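Long-range contacts in DegV domain-containing protein Cgl2349/cg2579 (Corynebacterium glutamicum, PDB 3EGL), which binds long-chain fatty acids such as palmitate and may take part in lipid transport or fatty acid metabolism: residues Gly107-Ala112 against Asp128-Thr133; Glu138-Leu143 against Ala260-Gln265; Leu198-Ala203 against Arg229-Glu234; Pro207-Ile212 against Gly235-Ser240. All blocks are in the same frame, centred on the assembly; numbering follows the deposited sequence.

In the fold
Three of the four contacts build the six-stranded mixed sheet and its helical cover. Interaction 2 joins strands 137-142 and 255-261, and interaction 4 joins 209-215 and 237-242; strands 255-261 and 209-215 are neighbours, so the two meet with centres about 10 Å apart. Interaction 3 lies on one face of this sheet, its centre about 10 Å from that of interaction 4, with which its segments alternate along the chain. Both fall between the segments of interaction 2. Interaction 1 comes first and pairs helices 104-116 and 123-133, which pack against the other, five-stranded sheet; through Ala108 and Thr133 it also touches Val261. Together they join the two sheets; interaction 2 touches the bound palmitate.

Interaction 1: residues Gly107-Ala112 against Asp128-Thr133; sequences GAAAMA and DIAVDT
Ala109 and Ala130 sit at the closest point of an antiparallel helical hairpin formed by helices 104-116 and 123-133. The short axes run 149° apart and approach to 8.0 Å, a closeness that small side chains permit. Across it the CB atoms of Ala109 and Ala130 are 4.1 Å apart, and each methyl also lies against the carbonyl oxygen of the other residue. Alanine suits both positions: its methyl is short enough for the two backbones to come this close.

One turn along, Thr133 points at the partner helix. With OG1 beside the backbone N (chi1 -65°), CG2 stands opposite that N and lies over the backbone of Ala109, 3.8 Å from Ala109 N, and also touches Ala108. The other branch turns to Ala112, whose CB is 3.7 Å from Thr133 OG1. That same methyl meets the CG2 branch of Ile129 at 3.6 Å, while the CG1-CD1 arm of Ile129 leads away from helix 104-116.

Ala109 and Ala130 also rest on Leu69 of strand 66-69, and Ala110 on Val8 and Val10. The arrangement is that of an alanine-lined helix pair covering one face of a beta-sheet, as expected in an alpha-beta-alpha sandwich.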
loop_
_atom_site.group_PDB
_atom_site.type_symbol
_atom_site.label_atom_id
_atom_site.label_comp_id
_atom_site.label_asym_id
_atom_site.label_seq_id
_atom_site.Cartn_x
_atom_site.Cartn_y
_atom_site.Cartn_z
ATOM N N GLY A 107 -3.438 -0.837 3.240
ATOM C CA GLY A 107 -3.619 -1.451 4.554
ATOM C C GLY A 107 -4.525 -0.613 5.442
ATOM O O GLY A 107 -5.433 -1.141 6.074
ATOM N N ALA A 108 -4.313 0.697 5.496
ATOM C CA ALA A 108 -5.194 1.573 6.294
ATOM C C ALA A 108 -6.652 1.503 5.855
ATOM O O ALA A 108 -7.562 1.428 6.710
ATOM C CB ALA A 108 -4.712 3.077 6.272
ATOM N N ALA A 109 -6.881 1.559 4.544
ATOM C CA ALA A 109 -8.250 1.505 4.007
ATOM C C ALA A 109 -8.863 0.170 4.379
ATOM O O ALA A 109 -10.046 0.101 4.696
ATOM C CB ALA A 109 -8.248 1.688 2.476
ATOM N N ALA A 110 -8.049 -0.889 4.372
ATOM C CA ALA A 110 -8.530 -2.205 4.745
ATOM C C ALA A 110 -8.906 -2.292 6.226
ATOM O O ALA A 110 -9.931 -2.904 6.585
ATOM C CB ALA A 110 -7.501 -3.276 4.398
HETATM N N MSE A 111 -8.099 -1.678 7.082
HETATM C CA MSE A 111 -8.393 -1.713 8.531
HETATM C C MSE A 111 -9.677 -0.928 8.833
HETATM O O MSE A 111 -10.505 -1.358 9.629
HETATM C CB MSE A 111 -7.217 -1.153 9.350
HETATM C CG MSE A 111 -5.906 -1.961 9.223
HETATM SE SE MSE A 111 -4.358 -0.879 9.770
HETATM C CE MSE A 111 -4.555 -1.076 11.630
ATOM N N ALA A 112 -9.855 0.214 8.178
ATOM C CA ALA A 112 -11.095 0.974 8.360
ATOM C C ALA A 112 -12.305 0.157 7.848
ATOM O O ALA A 112 -13.342 0.060 8.501
ATOM C CB ALA A 112 -10.989 2.370 7.682
ATOM N N ASP A 128 -17.300 2.316 0.702
ATOM C CA ASP A 128 -17.155 3.758 0.798
ATOM C C ASP A 128 -16.098 4.220 1.812
ATOM O O ASP A 128 -15.413 5.196 1.561
ATOM C CB ASP A 128 -18.497 4.424 1.130
ATOM C CG ASP A 128 -19.498 4.260 0.032
ATOM O OD1 ASP A 128 -19.105 4.356 -1.150
ATOM O OD2 ASP A 128 -20.688 4.028 0.350
ATOM N N ILE A 129 -16.000 3.538 2.955
ATOM C CA ILE A 129 -15.023 3.871 3.992
ATOM C C ILE A 129 -13.609 3.684 3.429
ATOM O O ILE A 129 -12.753 4.591 3.537
ATOM C CB ILE A 129 -15.251 2.997 5.262
ATOM C CG1 ILE A 129 -16.577 3.387 5.920
ATOM C CG2 ILE A 129 -14.169 3.190 6.289
ATOM C CD1 ILE A 129 -16.659 4.874 6.303
ATOM N N ALA A 130 -13.389 2.526 2.804
ATOM C CA ALA A 130 -12.120 2.234 2.155
ATOM C C ALA A 130 -11.744 3.293 1.078
ATOM O O ALA A 130 -10.641 3.822 1.069
ATOM C CB ALA A 130 -12.148 0.786 1.561
ATOM N N VAL A 131 -12.684 3.629 0.204
ATOM C CA VAL A 131 -12.433 4.632 -0.825
ATOM C C VAL A 131 -12.095 6.008 -0.217
ATOM O O VAL A 131 -11.202 6.739 -0.704
ATOM C CB VAL A 131 -13.653 4.712 -1.789
ATOM C CG1 VAL A 131 -13.648 5.994 -2.667
ATOM C CG2 VAL A 131 -13.667 3.460 -2.617
ATOM N N ASP A 132 -12.814 6.361 0.841
ATOM C CA ASP A 132 -12.593 7.645 1.464
ATOM C C ASP A 132 -11.216 7.681 2.184
ATOM O O ASP A 132 -10.499 8.685 2.126
ATOM C CB ASP A 132 -13.731 7.985 2.404
ATOM C CG ASP A 132 -13.661 9.422 2.882
ATOM O OD1 ASP A 132 -13.871 10.343 2.046
ATOM O OD2 ASP A 132 -13.382 9.640 4.078
ATOM N N THR A 133 -10.819 6.575 2.805
ATOM C CA THR A 133 -9.522 6.538 3.441
ATOM C C THR A 133 -8.421 6.751 2.383
ATOM O O THR A 133 -7.473 7.509 2.620
ATOM C CB THR A 133 -9.271 5.200 4.200
ATOM O OG1 THR A 133 -10.199 5.076 5.286
ATOM C CG2 THR A 133 -7.869 5.186 4.767
#

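Interaction 2: residues Glu138-Leu143 against Ala260-Gln265; sequences ETWIYL and AVFANQ. With PLM (palmitic acid), chain D.
Glu138 and Ala260 form an antiparallel hydrogen-bonded pair joining strands 137-142 and 255-261, neighbours inside the six-stranded mixed sheet. Glu138 N donates a hydrogen bond to Ala260 O (2.9 Å), and Ala260 N returns a straighter bond to Glu138 O, with 172° at the hydrogen. This two-bond ring fixes the register just where strand 255-261 is about to end. The Glu138 side chain bends sharply at its second torsion (chi2 -73°), and its CG comes within 3.4 Å of Phe262 CE2. The two side chains cross at about a right angle. The aliphatic part of the glutamate packs on the ring, while its carboxylate goes on to salt bridges with Arg173 and Arg202. Two arginines probably favour the charged form of this buried acid.

Thr139 turns to the other face of the sheet, where its CG2 methyl meets PLM CG, the terminal methyl of the palmitate, at 3.5 Å.

Trp140 is again on the side of Glu138 and Ala260. Glu138 CB lies over one face of the indole near its rim, and the benzo edge of the indole faces Phe262, with CH2 3.8 Å from Phe262 CZ. A large flat side chain suits this place: its indole touches Ala260 within the sheet and Leu198 and Ala199 of helix 196-203.

Ile141 follows Thr139 to the lipid face, beside a fatty acid whose head group is hydrogen-bonded to Thr42 and Ser76. Its apolar chain suits the alkyl tail; the nearest pair is Ile141 CD1 and PLM CD, modelled 3.2 Å apart, a short distance whose exact value is doubtful.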
loop_
_atom_site.group_PDB
_atom_site.type_symbol
_atom_site.label_atom_id
_atom_site.label_comp_id
_atom_site.label_asym_id
_atom_site.label_seq_id
_atom_site.Cartn_x
_atom_site.Cartn_y
_atom_site.Cartn_z
ATOM N N GLU A 138 -1.590 9.663 1.264
ATOM C CA GLU A 138 -0.451 9.919 0.412
ATOM C C GLU A 138 0.550 8.830 0.707
ATOM O O GLU A 138 0.572 8.272 1.790
ATOM C CB GLU A 138 0.187 11.282 0.706
ATOM C CG GLU A 138 -0.731 12.523 0.612
ATOM C CD GLU A 138 -1.096 12.902 -0.819
ATOM O OE1 GLU A 138 -0.490 12.325 -1.740
ATOM O OE2 GLU A 138 -1.987 13.764 -1.025
ATOM N N THR A 139 1.399 8.550 -0.274
ATOM C CA THR A 139 2.455 7.547 -0.130
ATOM C C THR A 139 3.733 8.130 -0.710
ATOM O O THR A 139 3.797 8.448 -1.913
ATOM C CB THR A 139 2.057 6.194 -0.836
ATOM O OG1 THR A 139 0.897 5.644 -0.190
ATOM C CG2 THR A 139 3.178 5.150 -0.783
ATOM N N TRP A 140 4.738 8.264 0.153
ATOM C CA TRP A 140 6.075 8.653 -0.262
ATOM C C TRP A 140 7.057 7.521 0.000
ATOM O O TRP A 140 6.846 6.719 0.914
ATOM C CB TRP A 140 6.562 9.890 0.498
ATOM C CG TRP A 140 5.794 11.157 0.275
ATOM C CD1 TRP A 140 5.985 12.043 -0.723
ATOM C CD2 TRP A 140 4.736 11.707 1.103
ATOM N NE1 TRP A 140 5.134 13.116 -0.580
ATOM C CE2 TRP A 140 4.357 12.941 0.528
ATOM C CE3 TRP A 140 4.088 11.286 2.277
ATOM C CZ2 TRP A 140 3.357 13.768 1.077
ATOM C CZ3 TRP A 140 3.094 12.120 2.827
ATOM C CH2 TRP A 140 2.736 13.336 2.207
ATOM N N ILE A 141 8.129 7.454 -0.795
ATOM C CA ILE A 141 9.186 6.439 -0.598
ATOM C C ILE A 141 10.545 7.089 -0.760
ATOM O O ILE A 141 10.800 7.829 -1.729
ATOM C CB ILE A 141 9.120 5.262 -1.621
ATOM C CG1 ILE A 141 7.688 4.817 -1.854
ATOM C CG2 ILE A 141 9.961 4.013 -1.153
ATOM C CD1 ILE A 141 7.560 4.007 -3.136
ATOM N N TYR A 142 11.388 6.825 0.230
ATOM C CA TYR A 142 12.792 7.159 0.205
ATOM C C TYR A 142 13.521 5.934 -0.300
ATOM O O TYR A 142 13.363 4.810 0.249
ATOM C CB TYR A 142 13.328 7.490 1.607
ATOM C CG TYR A 142 14.853 7.488 1.685
ATOM C CD1 TYR A 142 15.610 8.536 1.122
ATOM C CD2 TYR A 142 15.545 6.424 2.282
ATOM C CE1 TYR A 142 17.012 8.538 1.172
ATOM C CE2 TYR A 142 16.966 6.409 2.332
ATOM C CZ TYR A 142 17.677 7.474 1.772
ATOM O OH TYR A 142 19.039 7.483 1.824
ATOM N N LEU A 143 14.325 6.166 -1.338
ATOM C CA LEU A 143 15.178 5.140 -1.893
ATOM C C LEU A 143 16.606 5.429 -1.519
ATOM O O LEU A 143 17.138 6.512 -1.761
ATOM C CB LEU A 143 15.001 5.038 -3.424
ATOM C CG LEU A 143 13.523 4.771 -3.736
ATOM C CD1 LEU A 143 13.201 4.970 -5.199
ATOM C CD2 LEU A 143 13.094 3.382 -3.269
ATOM N N ALA A 260 0.526 7.857 4.722
ATOM C CA ALA A 260 -0.145 8.775 5.619
ATOM C C ALA A 260 -1.603 8.908 5.263
ATOM O O ALA A 260 -1.951 8.939 4.081
ATOM C CB ALA A 260 0.530 10.141 5.559
ATOM N N VAL A 261 -2.458 9.002 6.271
ATOM C CA VAL A 261 -3.871 9.315 6.036
ATOM C C VAL A 261 -4.172 10.633 6.704
ATOM O O VAL A 261 -3.878 10.785 7.879
ATOM C CB VAL A 261 -4.804 8.221 6.637
ATOM C CG1 VAL A 261 -6.319 8.569 6.372
ATOM C CG2 VAL A 261 -4.409 6.795 6.100
ATOM N N PHE A 262 -4.735 11.582 5.968
ATOM C CA PHE A 262 -4.881 12.961 6.438
ATOM C C PHE A 262 -6.334 13.293 6.734
ATOM O O PHE A 262 -7.227 12.509 6.429
ATOM C CB PHE A 262 -4.310 13.949 5.422
ATOM C CG PHE A 262 -2.820 13.795 5.195
ATOM C CD1 PHE A 262 -1.903 14.532 5.953
ATOM C CD2 PHE A 262 -2.332 12.915 4.230
ATOM C CE1 PHE A 262 -0.509 14.394 5.759
ATOM C CE2 PHE A 262 -0.942 12.763 4.013
ATOM C CZ PHE A 262 -0.018 13.515 4.786
ATOM N N ALA A 263 -6.551 14.460 7.346
ATOM C CA ALA A 263 -7.891 14.969 7.661
ATOM C C ALA A 263 -8.689 15.213 6.392
ATOM O O ALA A 263 -9.854 14.860 6.326
ATOM C CB ALA A 263 -7.812 16.260 8.497
ATOM N N ASN A 264 -8.050 15.815 5.394
ATOM C CA ASN A 264 -8.726 16.202 4.156
ATOM C C ASN A 264 -8.126 15.704 2.852
ATOM O O ASN A 264 -7.011 15.138 2.790
ATOM C CB ASN A 264 -8.769 17.715 4.026
ATOM C CG ASN A 264 -9.444 18.372 5.159
ATOM O OD1 ASN A 264 -8.804 19.101 5.922
ATOM N ND2 ASN A 264 -10.747 18.153 5.284
ATOM N N GLN A 265 -8.869 15.995 1.798
ATOM C CA GLN A 265 -8.396 15.755 0.456
ATOM C C GLN A 265 -7.218 16.631 0.082
ATOM O O GLN A 265 -6.923 17.643 0.737
ATOM C CB GLN A 265 -9.533 15.770 -0.566
ATOM C CG GLN A 265 -10.242 14.408 -0.572
ATOM C CD GLN A 265 -11.692 14.475 -1.054
ATOM O OE1 GLN A 265 -11.960 14.932 -2.172
ATOM N NE2 GLN A 265 -12.636 14.011 -0.213
HETATM C C1 PLM D . 4.020 -7.569 -9.450
HETATM O O1 PLM D . 3.059 -7.098 -10.084
HETATM O O2 PLM D . 4.958 -8.066 -10.094
HETATM C C2 PLM D . 4.102 -7.532 -7.953
HETATM C C3 PLM D . 4.178 -6.073 -7.511
HETATM C C4 PLM D . 5.517 -5.398 -7.670
HETATM C C5 PLM D . 5.225 -3.900 -7.624
HETATM C C6 PLM D . 6.479 -3.064 -7.593
HETATM C C7 PLM D . 6.082 -1.605 -7.597
HETATM C C8 PLM D . 7.197 -0.647 -7.150
HETATM C C9 PLM D . 7.390 -0.717 -5.633
HETATM C CA PLM D . 8.034 0.554 -5.059
HETATM C CB PLM D . 8.654 0.332 -3.685
HETATM C CC PLM D . 7.702 -0.110 -2.563
HETATM C CD PLM D . 7.145 1.093 -1.820
HETATM C CE PLM D . 6.762 0.783 -0.387
HETATM C CF PLM D . 5.244 0.851 -0.196
HETATM C CG PLM D . 4.731 2.199 0.307
#

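Interaction 3: residues Leu198-Ala203 against Arg229-Glu234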
loop_
_atom_site.group_PDB
_atom_site.type_symbol
_atom_site.label_atom_id
_atom_site.label_comp_id
_atom_site.label_asym_id
_atom_site.label_seq_id
_atom_site.Cartn_x
_atom_site.Cartn_y
_atom_site.Cartn_z
ATOM N N LEU A 198 7.140 17.993 3.139
ATOM C CA LEU A 198 5.942 17.682 2.363
ATOM C C LEU A 198 4.773 17.198 3.226
ATOM O O LEU A 198 3.625 17.655 3.034
ATOM C CB LEU A 198 6.255 16.655 1.242
ATOM C CG LEU A 198 7.293 17.086 0.168
ATOM C CD1 LEU A 198 7.755 15.896 -0.643
ATOM C CD2 LEU A 198 6.806 18.272 -0.776
ATOM N N ALA A 199 5.052 16.291 4.174
ATOM C CA ALA A 199 3.966 15.745 5.011
ATOM C C ALA A 199 3.390 16.839 5.897
ATOM O O ALA A 199 2.172 16.956 6.046
ATOM C CB ALA A 199 4.459 14.582 5.869
ATOM N N GLN A 200 4.284 17.659 6.443
ATOM C CA GLN A 200 3.880 18.794 7.233
ATOM C C GLN A 200 2.980 19.758 6.472
ATOM O O GLN A 200 1.923 20.117 6.974
ATOM C CB GLN A 200 5.085 19.513 7.837
ATOM C CG GLN A 200 4.661 20.395 8.959
ATOM C CD GLN A 200 5.803 21.076 9.678
ATOM O OE1 GLN A 200 6.841 20.460 9.946
ATOM N NE2 GLN A 200 5.610 22.360 10.028
ATOM N N ILE A 201 3.370 20.173 5.265
ATOM C CA ILE A 201 2.473 21.022 4.450
ATOM C C ILE A 201 1.109 20.330 4.279
ATOM O O ILE A 201 0.083 20.973 4.406
ATOM C CB ILE A 201 3.015 21.298 3.005
ATOM C CG1 ILE A 201 4.529 21.652 2.980
ATOM C CG2 ILE A 201 2.135 22.299 2.261
ATOM C CD1 ILE A 201 4.928 22.925 3.546
ATOM N N ARG A 202 1.134 19.028 3.971
ATOM C CA ARG A 202 -0.047 18.278 3.592
ATOM C C ARG A 202 -0.996 18.025 4.751
ATOM O O ARG A 202 -2.212 17.911 4.542
ATOM C CB ARG A 202 0.375 16.949 2.972
ATOM C CG ARG A 202 -0.739 15.989 2.564
ATOM C CD ARG A 202 -1.595 16.500 1.400
ATOM N NE ARG A 202 -2.651 15.548 1.087
ATOM C CZ ARG A 202 -3.809 15.447 1.744
ATOM N NH1 ARG A 202 -4.067 16.244 2.757
ATOM N NH2 ARG A 202 -4.714 14.539 1.384
ATOM N N ALA A 203 -0.429 17.913 5.957
ATOM C CA ALA A 203 -1.179 17.796 7.200
ATOM C C ALA A 203 -2.105 19.006 7.421
ATOM O O ALA A 203 -3.242 18.862 7.876
ATOM C CB ALA A 203 -0.208 17.683 8.353
ATOM N N ARG A 229 7.344 12.937 14.198
ATOM C CA ARG A 229 6.821 13.305 15.526
ATOM C C ARG A 229 6.995 14.786 15.877
ATOM O O ARG A 229 6.033 15.447 16.259
ATOM C CB ARG A 229 7.491 12.497 16.630
ATOM C CG ARG A 229 6.875 11.170 16.825
ATOM C CD ARG A 229 7.353 10.430 18.064
ATOM N NE ARG A 229 6.891 9.047 17.926
ATOM C CZ ARG A 229 5.649 8.641 18.173
ATOM N NH1 ARG A 229 4.740 9.502 18.615
ATOM N NH2 ARG A 229 5.315 7.370 17.987
ATOM N N ASN A 230 8.210 15.302 15.754
ATOM C CA ASN A 230 8.431 16.712 16.060
ATOM C C ASN A 230 7.703 17.632 15.114
ATOM O O ASN A 230 7.294 18.704 15.511
ATOM C CB ASN A 230 9.924 17.072 16.032
ATOM C CG ASN A 230 10.761 16.159 16.913
ATOM O OD1 ASN A 230 10.305 15.685 17.976
ATOM N ND2 ASN A 230 11.990 15.882 16.465
ATOM N N ALA A 231 7.559 17.238 13.858
ATOM C CA ALA A 231 7.042 18.184 12.887
ATOM C C ALA A 231 5.515 18.152 12.659
ATOM O O ALA A 231 4.927 19.160 12.273
ATOM C CB ALA A 231 7.794 18.063 11.596
ATOM N N LEU A 232 4.877 17.013 12.915
ATOM C CA LEU A 232 3.474 16.845 12.575
ATOM C C LEU A 232 2.588 17.328 13.700
ATOM O O LEU A 232 3.018 17.284 14.851
ATOM C CB LEU A 232 3.188 15.372 12.241
ATOM C CG LEU A 232 3.041 15.056 10.746
ATOM C CD1 LEU A 232 3.843 15.999 9.856
ATOM C CD2 LEU A 232 3.410 13.621 10.461
ATOM N N PRO A 233 1.332 17.746 13.391
ATOM C CA PRO A 233 0.473 18.298 14.461
ATOM C C PRO A 233 0.238 17.312 15.594
ATOM O O PRO A 233 0.194 16.101 15.369
ATOM C CB PRO A 233 -0.841 18.604 13.738
ATOM C CG PRO A 233 -0.478 18.749 12.321
ATOM C CD PRO A 233 0.633 17.766 12.089
ATOM N N GLU A 234 0.116 17.835 16.807
ATOM C CA GLU A 234 -0.085 17.035 18.004
ATOM C C GLU A 234 -1.267 16.110 17.844
ATOM O O GLU A 234 -2.263 16.480 17.229
ATOM C CB GLU A 234 -0.341 17.937 19.207
ATOM C CG GLU A 234 0.899 18.564 19.785
ATOM C CD GLU A 234 0.556 19.655 20.795
ATOM O OE1 GLU A 234 -0.384 19.458 21.619
ATOM O OE2 GLU A 234 1.225 20.712 20.757
#
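Gln200 stretches across to Ala231 because its CG stands opposite the backbone N (chi1 -163°) and the chain runs on extended. Its amide then lies beside the last turn of helix 224-231. Gln200 OE1 is 3.1 Å from Ala231 CB. OE1 and the nearby Ala231 O are both acceptors and cannot bond to each other, so the amide's orientation is doubtful. A long polar side chain suits this exposed position.

Leu232 bends with torsions far from staggered values (chi1 -103°), and its CD1 is carried against helix 196-203. That methyl packs on the backbone, 3.8 Å from Gln200 N, and 4.3 Å from Ala199 CB. Leu232 is the first residue beyond the helix to leave helical geometry, which turns the chain toward Pro233. The proline ring rests on the small Ala203, with Pro233 CD 3.8 Å from Ala203 CB. Proline, lacking an N-H, suits a chain leaving a helix.

Helix 196-203 is seated on Trp140 of strand 137-142 through Leu198 and Ala199. Ala203 and Leu232 close on Val208, just ahead of strand 209-215, so helix 196-203 and the end of helix 224-231 lie side by side on one face of the six-stranded sheet.

Interaction 4: residues Pro207-Ile212 against Gly235-Ser240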
loop_
_atom_site.group_PDB
_atom_site.type_symbol
_atom_site.label_atom_id
_atom_site.label_comp_id
_atom_site.label_asym_id
_atom_site.label_seq_id
_atom_site.Cartn_x
_atom_site.Cartn_y
_atom_site.Cartn_z
ATOM N N PRO A 207 -3.893 16.548 12.826
ATOM C CA PRO A 207 -3.288 15.253 13.144
ATOM C C PRO A 207 -3.389 14.286 11.976
ATOM O O PRO A 207 -4.354 14.296 11.238
ATOM C CB PRO A 207 -4.148 14.741 14.300
ATOM C CG PRO A 207 -5.389 15.635 14.296
ATOM C CD PRO A 207 -4.861 16.945 13.866
ATOM N N VAL A 208 -2.371 13.459 11.835
ATOM C CA VAL A 208 -2.221 12.587 10.714
ATOM C C VAL A 208 -2.082 11.179 11.260
ATOM O O VAL A 208 -1.561 10.968 12.346
ATOM C CB VAL A 208 -0.901 12.916 9.975
ATOM C CG1 VAL A 208 -0.813 12.148 8.649
ATOM C CG2 VAL A 208 -0.773 14.421 9.728
ATOM N N PHE A 209 -2.502 10.189 10.502
ATOM C CA PHE A 209 -2.104 8.837 10.849
ATOM C C PHE A 209 -0.949 8.367 9.932
ATOM O O PHE A 209 -1.059 8.462 8.718
ATOM C CB PHE A 209 -3.309 7.899 10.812
ATOM C CG PHE A 209 -2.947 6.443 10.792
ATOM C CD1 PHE A 209 -2.763 5.743 11.978
ATOM C CD2 PHE A 209 -2.787 5.768 9.588
ATOM C CE1 PHE A 209 -2.444 4.382 11.960
ATOM C CE2 PHE A 209 -2.452 4.410 9.569
ATOM C CZ PHE A 209 -2.275 3.720 10.772
ATOM N N ILE A 210 0.127 7.833 10.515
ATOM C CA ILE A 210 1.313 7.486 9.746
ATOM C C ILE A 210 1.824 6.066 9.937
ATOM O O ILE A 210 2.050 5.595 11.055
ATOM C CB ILE A 210 2.529 8.401 10.122
ATOM C CG1 ILE A 210 2.223 9.871 9.896
ATOM C CG2 ILE A 210 3.778 8.009 9.304
ATOM C CD1 ILE A 210 2.356 10.298 8.444
ATOM N N ALA A 211 2.118 5.419 8.822
ATOM C CA ALA A 211 2.724 4.104 8.862
ATOM C C ALA A 211 4.079 4.195 8.179
ATOM O O ALA A 211 4.185 4.562 6.988
ATOM C CB ALA A 211 1.826 3.084 8.191
ATOM N N ILE A 212 5.130 3.874 8.923
ATOM C CA ILE A 212 6.443 3.976 8.340
ATOM C C ILE A 212 6.921 2.595 8.019
ATOM O O ILE A 212 6.964 1.734 8.905
ATOM C CB ILE A 212 7.416 4.680 9.276
ATOM C CG1 ILE A 212 7.062 6.167 9.331
ATOM C CG2 ILE A 212 8.876 4.499 8.785
ATOM C CD1 ILE A 212 7.544 6.854 10.614
ATOM N N GLY A 235 -1.154 14.923 18.439
ATOM C CA GLY A 235 -2.184 13.893 18.351
ATOM C C GLY A 235 -2.090 13.014 17.113
ATOM O O GLY A 235 -3.039 12.331 16.789
ATOM N N SER A 236 -0.968 13.057 16.397
ATOM C CA SER A 236 -0.761 12.178 15.233
ATOM C C SER A 236 -0.331 10.793 15.704
ATOM O O SER A 236 0.294 10.670 16.740
ATOM C CB SER A 236 0.298 12.768 14.311
ATOM O OG SER A 236 -0.212 13.885 13.609
ATOM N N SER A 237 -0.666 9.730 14.989
ATOM C CA SER A 237 -0.220 8.418 15.475
ATOM C C SER A 237 0.725 7.742 14.518
ATOM O O SER A 237 0.680 7.997 13.316
ATOM C CB SER A 237 -1.379 7.497 15.852
ATOM O OG SER A 237 -2.394 7.555 14.891
ATOM N N PHE A 238 1.595 6.895 15.066
ATOM C CA PHE A 238 2.672 6.325 14.282
ATOM C C PHE A 238 2.743 4.832 14.417
ATOM O O PHE A 238 2.810 4.296 15.497
ATOM C CB PHE A 238 4.012 6.981 14.617
ATOM C CG PHE A 238 4.029 8.466 14.349
ATOM C CD1 PHE A 238 4.683 8.977 13.212
ATOM C CD2 PHE A 238 3.374 9.354 15.221
ATOM C CE1 PHE A 238 4.686 10.358 12.958
ATOM C CE2 PHE A 238 3.363 10.733 14.975
ATOM C CZ PHE A 238 4.019 11.243 13.853
HETATM N N MSE A 239 2.777 4.172 13.283
HETATM C CA MSE A 239 2.842 2.748 13.239
HETATM C C MSE A 239 4.085 2.321 12.417
HETATM O O MSE A 239 4.469 2.983 11.462
HETATM C CB MSE A 239 1.537 2.313 12.600
HETATM C CG MSE A 239 1.427 0.891 12.337
HETATM SE SE MSE A 239 -0.269 0.560 11.583
HETATM C CE MSE A 239 -0.109 -1.333 11.749
ATOM N N SER A 240 4.732 1.239 12.807
ATOM C CA SER A 240 5.859 0.690 12.050
ATOM C C SER A 240 5.417 -0.518 11.250
ATOM O O SER A 240 4.711 -1.347 11.783
ATOM C CB SER A 240 6.921 0.191 13.011
ATOM O OG SER A 240 7.551 1.288 13.615
#
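Ile210 and Ser237 belong to a ladder of backbone hydrogen bonds that binds two parallel strands, 209-212 and 237-240. Ile210 bonds on both sides of Phe238: its N reaches Ser237 O, and its O receives Met239 N at 2.7 Å. The ladder continues from Ile212 N to Met239 O (2.8 Å), and begins with Ser237 N on Val208 O. Weaker CA-H...O contacts, such as Phe238 CA to Ile210 O, fill the intervals.

Before the strands start, a side chain takes over the backbone's role. Ser236 OG accepts the N-H of Val208 at 2.8 Å and is also bonded to Pro233 O, so this small hydroxyl clasps the turn to the neighbouring strand. Gly235, with phi 85°, lets the chain turn there, and its carbonyl oxygen touches Pro207 CB.

Apolar contacts divide between the faces. On one, Phe209 with chi1 164° presents its ring edge to the selenium of selenomethionine Met239, CZ to SE 3.8 Å, a Met-aromatic contact; Ser237 OG lies at the same ring's edge. On the other, Ile210 and Phe238 run side by side, with Ile210 CB 3.8 Å from Phe238 CD1, and Ile212 CD1 lies more loosely at the edge of the Phe238 ring.

Phe238 and Ile212 pack on Leu228 of helix 224-231, which connects the two strands: a beta-alpha-beta unit at the margin of the six-stranded sheet.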